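Carboxylic ester hydrolase (Aspergillus niger, PDB 7K4O) hydrolyses ester bonds as a tannin acyl hydrolase of the tannase family, probably releasing gallic acid from tannins with a serine nucleophile. Local coordinates at residues A[430-435]-A[515-520]; A[437-442]-A[448-453]. All blocks are in the same frame, centred on the assembly; numbering follows the deposited sequence.

Overall arrangement
Both contacts use helix 425-438 and lie on the same side of the chain's centre, with their own centres 10 Å apart. Contact 1 is buried. It joins the helix to the loop between strands 511-514 and 520-524 through an aromatic pair, and one indole N-H is bonded to a carboxylate. Contact 2 lies further out and is only partly buried. It packs the turn at the C-terminal end of the same helix on helix 444-452, almost wholly by apolar contact. Its second segment also carries two glutamate ligands of a zinc ion. The two meet where W431 packs on L451 and where N452 ND2 lies 3.1 Å from W517 O, a probable hydrogen bond.

Contact 1: A[430-435]-A[515-520]; sequences YWESVR and CAWPLR
W431 and W517 form a T-shaped (edge-to-face) pair. W431 is the first residue of 430-435 to touch the loop. Its CG is anti to the backbone N (chi1 -178°), which sets one face of the indole against W517. The pyrrole edge of W517 points at one face of the W431 six-membered ring. The planes stand at 81° and the centroids are 4.6 Å apart. The leading atom is W517 CD1, 3.3 Å from W431 CE3. P518, which follows a cis peptide bond, adds a looser touch of its CD at W431 CH2. W431 NE1 is bonded outside the contact, to the backbone O of Y455.

E432 is next. Its chain bends at chi2 and brings OE2 to the edge of the second indole. W517 NE1 donates to E432 OE2 over 3.0 Å, with the acceptor near the indole plane. The bond is moderately bent, N-H...O 151°. The donor lies well above the carboxylate plane. Y444 OH also bonds to OE2. One turn on, R435 grips the other oxygen side-on, with NE 2.8 Å and NH2 3.0 Å from E432 OE1. The salt bridge and the two bonds at OE2 probably fix the carboxylate's rotation and favour its charged form.

This buried tryptophan pair joins helix 425-438 to the loop leading into strand 520-524, beside edge strand 455-460 of the main sheet in an alpha/beta-hydrolase fold.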
loop_
_atom_site.group_PDB
_atom_site.type_symbol
_atom_site.label_atom_id
_atom_site.label_comp_id
_atom_site.label_asym_id
_atom_site.label_seq_id
_atom_site.Cartn_x
_atom_site.Cartn_y
_atom_site.Cartn_z
ATOM N N TYR A 430 -6.327 11.250 -2.278
ATOM C CA TYR A 430 -7.043 10.528 -3.357
ATOM C C TYR A 430 -8.535 10.463 -3.052
ATOM O O TYR A 430 -9.351 10.665 -3.972
ATOM C CB TYR A 430 -6.464 9.138 -3.572
ATOM C CG TYR A 430 -7.145 8.431 -4.712
ATOM C CD1 TYR A 430 -7.035 8.890 -6.026
ATOM C CD2 TYR A 430 -7.970 7.327 -4.481
ATOM C CE1 TYR A 430 -7.707 8.274 -7.077
ATOM C CE2 TYR A 430 -8.620 6.682 -5.515
ATOM C CZ TYR A 430 -8.494 7.152 -6.809
ATOM O OH TYR A 430 -9.179 6.508 -7.798
ATOM N N TRP A 431 -8.892 10.164 -1.804
ATOM C CA TRP A 431 -10.328 10.112 -1.444
ATOM C C TRP A 431 -10.953 11.476 -1.722
ATOM O O TRP A 431 -12.060 11.571 -2.302
ATOM C CB TRP A 431 -10.472 9.667 0.013
ATOM C CG TRP A 431 -11.877 9.525 0.507
ATOM C CD1 TRP A 431 -12.575 8.351 0.632
ATOM C CD2 TRP A 431 -12.721 10.565 1.037
ATOM N NE1 TRP A 431 -13.798 8.588 1.211
ATOM C CE2 TRP A 431 -13.925 9.939 1.445
ATOM C CE3 TRP A 431 -12.598 11.951 1.215
ATOM C CZ2 TRP A 431 -14.963 10.655 2.025
ATOM C CZ3 TRP A 431 -13.633 12.649 1.790
ATOM C CH2 TRP A 431 -14.808 12.005 2.160
ATOM N N GLU A 432 -10.248 12.557 -1.410
ATOM C CA GLU A 432 -10.801 13.899 -1.696
ATOM C C GLU A 432 -10.900 14.190 -3.199
ATOM O O GLU A 432 -11.820 14.866 -3.610
ATOM C CB GLU A 432 -9.934 14.963 -1.012
ATOM C CG GLU A 432 -9.879 14.906 0.513
ATOM C CD GLU A 432 -11.166 15.297 1.219
ATOM O OE1 GLU A 432 -12.122 15.646 0.532
ATOM O OE2 GLU A 432 -11.163 15.260 2.479
ATOM N N SER A 433 -9.955 13.683 -3.988
ATOM C CA SER A 433 -9.950 13.813 -5.462
ATOM C C SER A 433 -11.200 13.138 -5.990
ATOM O O SER A 433 -11.922 13.723 -6.844
ATOM C CB SER A 433 -8.702 13.227 -6.075
ATOM O OG SER A 433 -7.598 14.082 -5.764
ATOM N N VAL A 434 -11.440 11.906 -5.551
ATOM C CA VAL A 434 -12.614 11.135 -6.013
ATOM C C VAL A 434 -13.895 11.872 -5.614
ATOM O O VAL A 434 -14.820 12.046 -6.460
ATOM C CB VAL A 434 -12.580 9.694 -5.482
ATOM C CG1 VAL A 434 -13.843 8.940 -5.863
ATOM C CG2 VAL A 434 -11.388 8.945 -6.017
ATOM N N ARG A 435 -13.950 12.304 -4.375
ATOM C CA ARG A 435 -15.129 13.022 -3.847
ATOM C C ARG A 435 -15.436 14.214 -4.759
ATOM O O ARG A 435 -16.604 14.377 -5.214
ATOM C CB ARG A 435 -14.957 13.424 -2.378
ATOM C CG ARG A 435 -16.155 14.211 -1.829
ATOM C CD ARG A 435 -15.891 14.787 -0.446
ATOM N NE ARG A 435 -14.757 15.691 -0.531
ATOM C CZ ARG A 435 -14.786 16.918 -1.051
ATOM N NH1 ARG A 435 -15.882 17.432 -1.561
ATOM N NH2 ARG A 435 -13.662 17.633 -1.077
ATOM N N CYS A 515 -12.082 5.094 13.163
ATOM C CA CYS A 515 -12.976 6.126 12.600
ATOM C C CYS A 515 -12.784 6.228 11.078
ATOM O O CYS A 515 -11.632 6.098 10.602
ATOM C CB CYS A 515 -12.700 7.499 13.221
ATOM S SG CYS A 515 -13.044 7.509 15.006
ATOM N N ALA A 516 -13.879 6.415 10.373
ATOM C CA ALA A 516 -13.935 6.632 8.916
ATOM C C ALA A 516 -13.731 8.108 8.655
ATOM O O ALA A 516 -14.471 8.949 9.203
ATOM C CB ALA A 516 -15.255 6.197 8.341
ATOM N N TRP A 517 -12.760 8.405 7.808
ATOM C CA TRP A 517 -12.544 9.762 7.265
ATOM C C TRP A 517 -13.871 10.313 6.807
ATOM O O TRP A 517 -14.661 9.615 6.179
ATOM C CB TRP A 517 -11.532 9.691 6.091
ATOM C CG TRP A 517 -11.210 11.034 5.518
ATOM C CD1 TRP A 517 -11.750 11.618 4.422
ATOM C CD2 TRP A 517 -10.345 12.023 6.116
ATOM N NE1 TRP A 517 -11.266 12.898 4.283
ATOM C CE2 TRP A 517 -10.428 13.172 5.322
ATOM C CE3 TRP A 517 -9.581 12.058 7.289
ATOM C CZ2 TRP A 517 -9.748 14.349 5.642
ATOM C CZ3 TRP A 517 -8.868 13.208 7.585
ATOM C CH2 TRP A 517 -8.987 14.336 6.783
ATOM N N PRO A 518 -14.202 11.603 7.013
ATOM C CA PRO A 518 -13.338 12.628 7.628
ATOM C C PRO A 518 -13.462 12.829 9.141
ATOM O O PRO A 518 -12.906 13.804 9.658
ATOM C CB PRO A 518 -13.857 13.892 6.938
ATOM C CG PRO A 518 -15.333 13.649 6.787
ATOM C CD PRO A 518 -15.433 12.170 6.486
ATOM N N LEU A 519 -14.091 11.876 9.820
ATOM C CA LEU A 519 -14.125 11.892 11.293
ATOM C C LEU A 519 -12.745 11.498 11.807
ATOM O O LEU A 519 -11.984 10.752 11.139
ATOM C CB LEU A 519 -15.224 10.932 11.786
ATOM C CG LEU A 519 -16.635 11.249 11.281
ATOM C CD1 LEU A 519 -17.603 10.162 11.735
ATOM C CD2 LEU A 519 -17.099 12.616 11.776
ATOM N N ARG A 520 -12.404 11.967 13.009
ATOM C CA ARG A 520 -11.149 11.599 13.697
ATOM C C ARG A 520 -11.464 11.020 15.078
ATOM O O ARG A 520 -12.504 11.381 15.656
ATOM C CB ARG A 520 -10.230 12.809 13.934
ATOM C CG ARG A 520 -9.944 13.715 12.760
ATOM C CD ARG A 520 -9.421 13.012 11.535
ATOM N NE ARG A 520 -8.224 12.233 11.744
ATOM C CZ ARG A 520 -8.092 10.946 11.357
ATOM N NH1 ARG A 520 -9.103 10.298 10.778
ATOM N NH2 ARG A 520 -6.960 10.335 11.549
#

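Contact 2: A[437-442]-A[448-453]; sequences IMYPNQ and AEALNE
Y439 lays its ring on A450 and L451 of helix 444-452. It is the first residue after helix 425-438 to leave helical backbone angles, and it opens a type I beta turn that ends at Q442. From CB the side chain heads for the other helix. CG is anti to the carbonyl carbon and beside the backbone N (chi1 -58°), and the ring beyond it comes down over the methyl of A450. Y439 CG itself is 4.2 Å from A450 CB.

Further out, CD1 is closer to the methyl, and Y439 CE1 makes the nearest approach, 3.6 Å from A450 CB. The methyl sits over the face, its CB 3.7 Å from the ring centroid and 15° off the ring normal, a CH-pi contact. Along the other long side of the ring, CE2 runs beside the next residue of the helix. Y439 CE2 meets the backbone N of L451 obliquely at 3.7 Å and the CB of L451 at 4.0 Å. CZ also lies near the A450 methyl. At the tip, Y439 OH passes A450 O at 3.8 Å. The hydrogen bond of this hydroxyl is made instead with NE1 of W454. The opposite ring face is backed by CB of M438, the residue just before. The ring is therefore held between its own helix end and the next helix. Y439 also packs on H405 of helix 402-406.

Q442 adds a looser touch. Its NE2 is 4.5 Å from A450 CB and bonds to S446 OG.

E449 OE2 and E453 OE1 bind a zinc ion. Two successive helices joined by a short turn thus pack through a tyrosine-alanine CH-pi contact, and the second segment supplies the i, i+4 carboxylate pair of a zinc site.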
loop_
_atom_site.group_PDB
_atom_site.type_symbol
_atom_site.label_atom_id
_atom_site.label_comp_id
_atom_site.label_asym_id
_atom_site.label_seq_id
_atom_site.Cartn_x
_atom_site.Cartn_y
_atom_site.Cartn_z
ATOM N N ILE A 437 -14.434 14.998 -7.832
ATOM C CA ILE A 437 -14.720 14.714 -9.251
ATOM C C ILE A 437 -16.082 14.059 -9.410
ATOM O O ILE A 437 -16.804 14.380 -10.398
ATOM C CB ILE A 437 -13.573 13.852 -9.839
ATOM C CG1 ILE A 437 -12.302 14.692 -9.994
ATOM C CG2 ILE A 437 -13.981 13.179 -11.128
ATOM C CD1 ILE A 437 -12.355 15.656 -11.135
ATOM N N MET A 438 -16.441 13.158 -8.511
ATOM C CA MET A 438 -17.661 12.362 -8.700
ATOM C C MET A 438 -18.879 13.097 -8.147
ATOM O O MET A 438 -19.960 12.778 -8.604
ATOM C CB MET A 438 -17.500 11.007 -8.058
ATOM C CG MET A 438 -16.531 10.163 -8.888
ATOM S SD MET A 438 -16.474 8.492 -8.342
ATOM C CE MET A 438 -18.105 7.945 -8.909
ATOM N N TYR A 439 -18.703 14.012 -7.208
ATOM C CA TYR A 439 -19.857 14.726 -6.596
ATOM C C TYR A 439 -19.605 16.229 -6.650
ATOM O O TYR A 439 -19.487 16.876 -5.614
ATOM C CB TYR A 439 -20.041 14.224 -5.168
ATOM C CG TYR A 439 -20.269 12.742 -5.109
ATOM C CD1 TYR A 439 -21.468 12.199 -5.548
ATOM C CD2 TYR A 439 -19.275 11.879 -4.689
ATOM C CE1 TYR A 439 -21.680 10.819 -5.566
ATOM C CE2 TYR A 439 -19.480 10.500 -4.689
ATOM C CZ TYR A 439 -20.675 9.977 -5.138
ATOM O OH TYR A 439 -20.878 8.599 -5.117
ATOM N N PRO A 440 -19.443 16.791 -7.848
ATOM C CA PRO A 440 -18.952 18.172 -7.957
ATOM C C PRO A 440 -19.937 19.270 -7.559
ATOM O O PRO A 440 -19.495 20.412 -7.371
ATOM C CB PRO A 440 -18.696 18.353 -9.450
ATOM C CG PRO A 440 -19.587 17.337 -10.118
ATOM C CD PRO A 440 -19.689 16.169 -9.153
ATOM N N ASN A 441 -21.224 18.981 -7.472
ATOM C CA ASN A 441 -22.117 20.158 -7.240
ATOM C C ASN A 441 -22.703 20.105 -5.826
ATOM O O ASN A 441 -23.761 20.702 -5.618
ATOM C CB ASN A 441 -23.159 20.264 -8.351
ATOM C CG ASN A 441 -22.501 20.483 -9.695
ATOM O OD1 ASN A 441 -22.799 19.757 -10.645
ATOM N ND2 ASN A 441 -21.604 21.459 -9.779
ATOM N N GLN A 442 -22.003 19.460 -4.895
ATOM C CA GLN A 442 -22.463 19.281 -3.512
ATOM C C GLN A 442 -21.440 19.893 -2.568
ATOM O O GLN A 442 -20.230 19.915 -2.874
ATOM C CB GLN A 442 -22.684 17.788 -3.285
ATOM C CG GLN A 442 -23.767 17.231 -4.189
ATOM C CD GLN A 442 -23.819 15.722 -4.139
ATOM O OE1 GLN A 442 -23.741 15.063 -5.162
ATOM N NE2 GLN A 442 -24.022 15.167 -2.956
ATOM N N ALA A 448 -19.215 14.036 0.862
ATOM C CA ALA A 448 -18.518 13.061 1.708
ATOM C C ALA A 448 -19.469 11.898 2.030
ATOM O O ALA A 448 -19.061 10.734 2.028
ATOM C CB ALA A 448 -17.975 13.695 2.959
ATOM N N GLU A 449 -20.697 12.206 2.389
ATOM C CA GLU A 449 -21.683 11.147 2.715
ATOM C C GLU A 449 -21.915 10.288 1.479
ATOM O O GLU A 449 -22.014 9.054 1.631
ATOM C CB GLU A 449 -22.999 11.772 3.165
ATOM C CG GLU A 449 -24.004 10.707 3.624
ATOM C CD GLU A 449 -24.762 9.957 2.527
ATOM O OE1 GLU A 449 -24.978 10.579 1.453
ATOM O OE2 GLU A 449 -25.255 8.766 2.763
ATOM N N ALA A 450 -22.037 10.889 0.310
ATOM C CA ALA A 450 -22.317 10.126 -0.926
ATOM C C ALA A 450 -21.141 9.173 -1.204
ATOM O O ALA A 450 -21.371 7.952 -1.453
ATOM C CB ALA A 450 -22.577 11.044 -2.080
ATOM N N LEU A 451 -19.905 9.664 -1.078
ATOM C CA LEU A 451 -18.735 8.787 -1.340
ATOM C C LEU A 451 -18.619 7.681 -0.272
ATOM O O LEU A 451 -18.278 6.523 -0.593
ATOM C CB LEU A 451 -17.468 9.626 -1.372
ATOM C CG LEU A 451 -16.197 8.844 -1.753
ATOM C CD1 LEU A 451 -16.344 8.124 -3.084
ATOM C CD2 LEU A 451 -15.007 9.803 -1.829
ATOM N N ASN A 452 -18.896 8.022 0.984
ATOM C CA ASN A 452 -18.810 7.112 2.146
ATOM C C ASN A 452 -19.878 6.011 2.084
ATOM O O ASN A 452 -19.755 5.047 2.868
ATOM C CB ASN A 452 -18.829 7.882 3.480
ATOM C CG ASN A 452 -17.439 8.355 3.869
ATOM O OD1 ASN A 452 -16.438 7.784 3.417
ATOM N ND2 ASN A 452 -17.344 9.431 4.675
ATOM N N GLU A 453 -20.800 6.071 1.165
ATOM C CA GLU A 453 -21.703 4.904 0.937
ATOM C C GLU A 453 -20.904 3.726 0.342
ATOM O O GLU A 453 -21.378 2.572 0.436
ATOM C CB GLU A 453 -22.800 5.255 -0.055
ATOM C CG GLU A 453 -23.851 6.266 0.440
ATOM C CD GLU A 453 -24.882 6.637 -0.607
ATOM O OE1 GLU A 453 -25.699 7.533 -0.350
ATOM O OE2 GLU A 453 -24.833 6.086 -1.723
#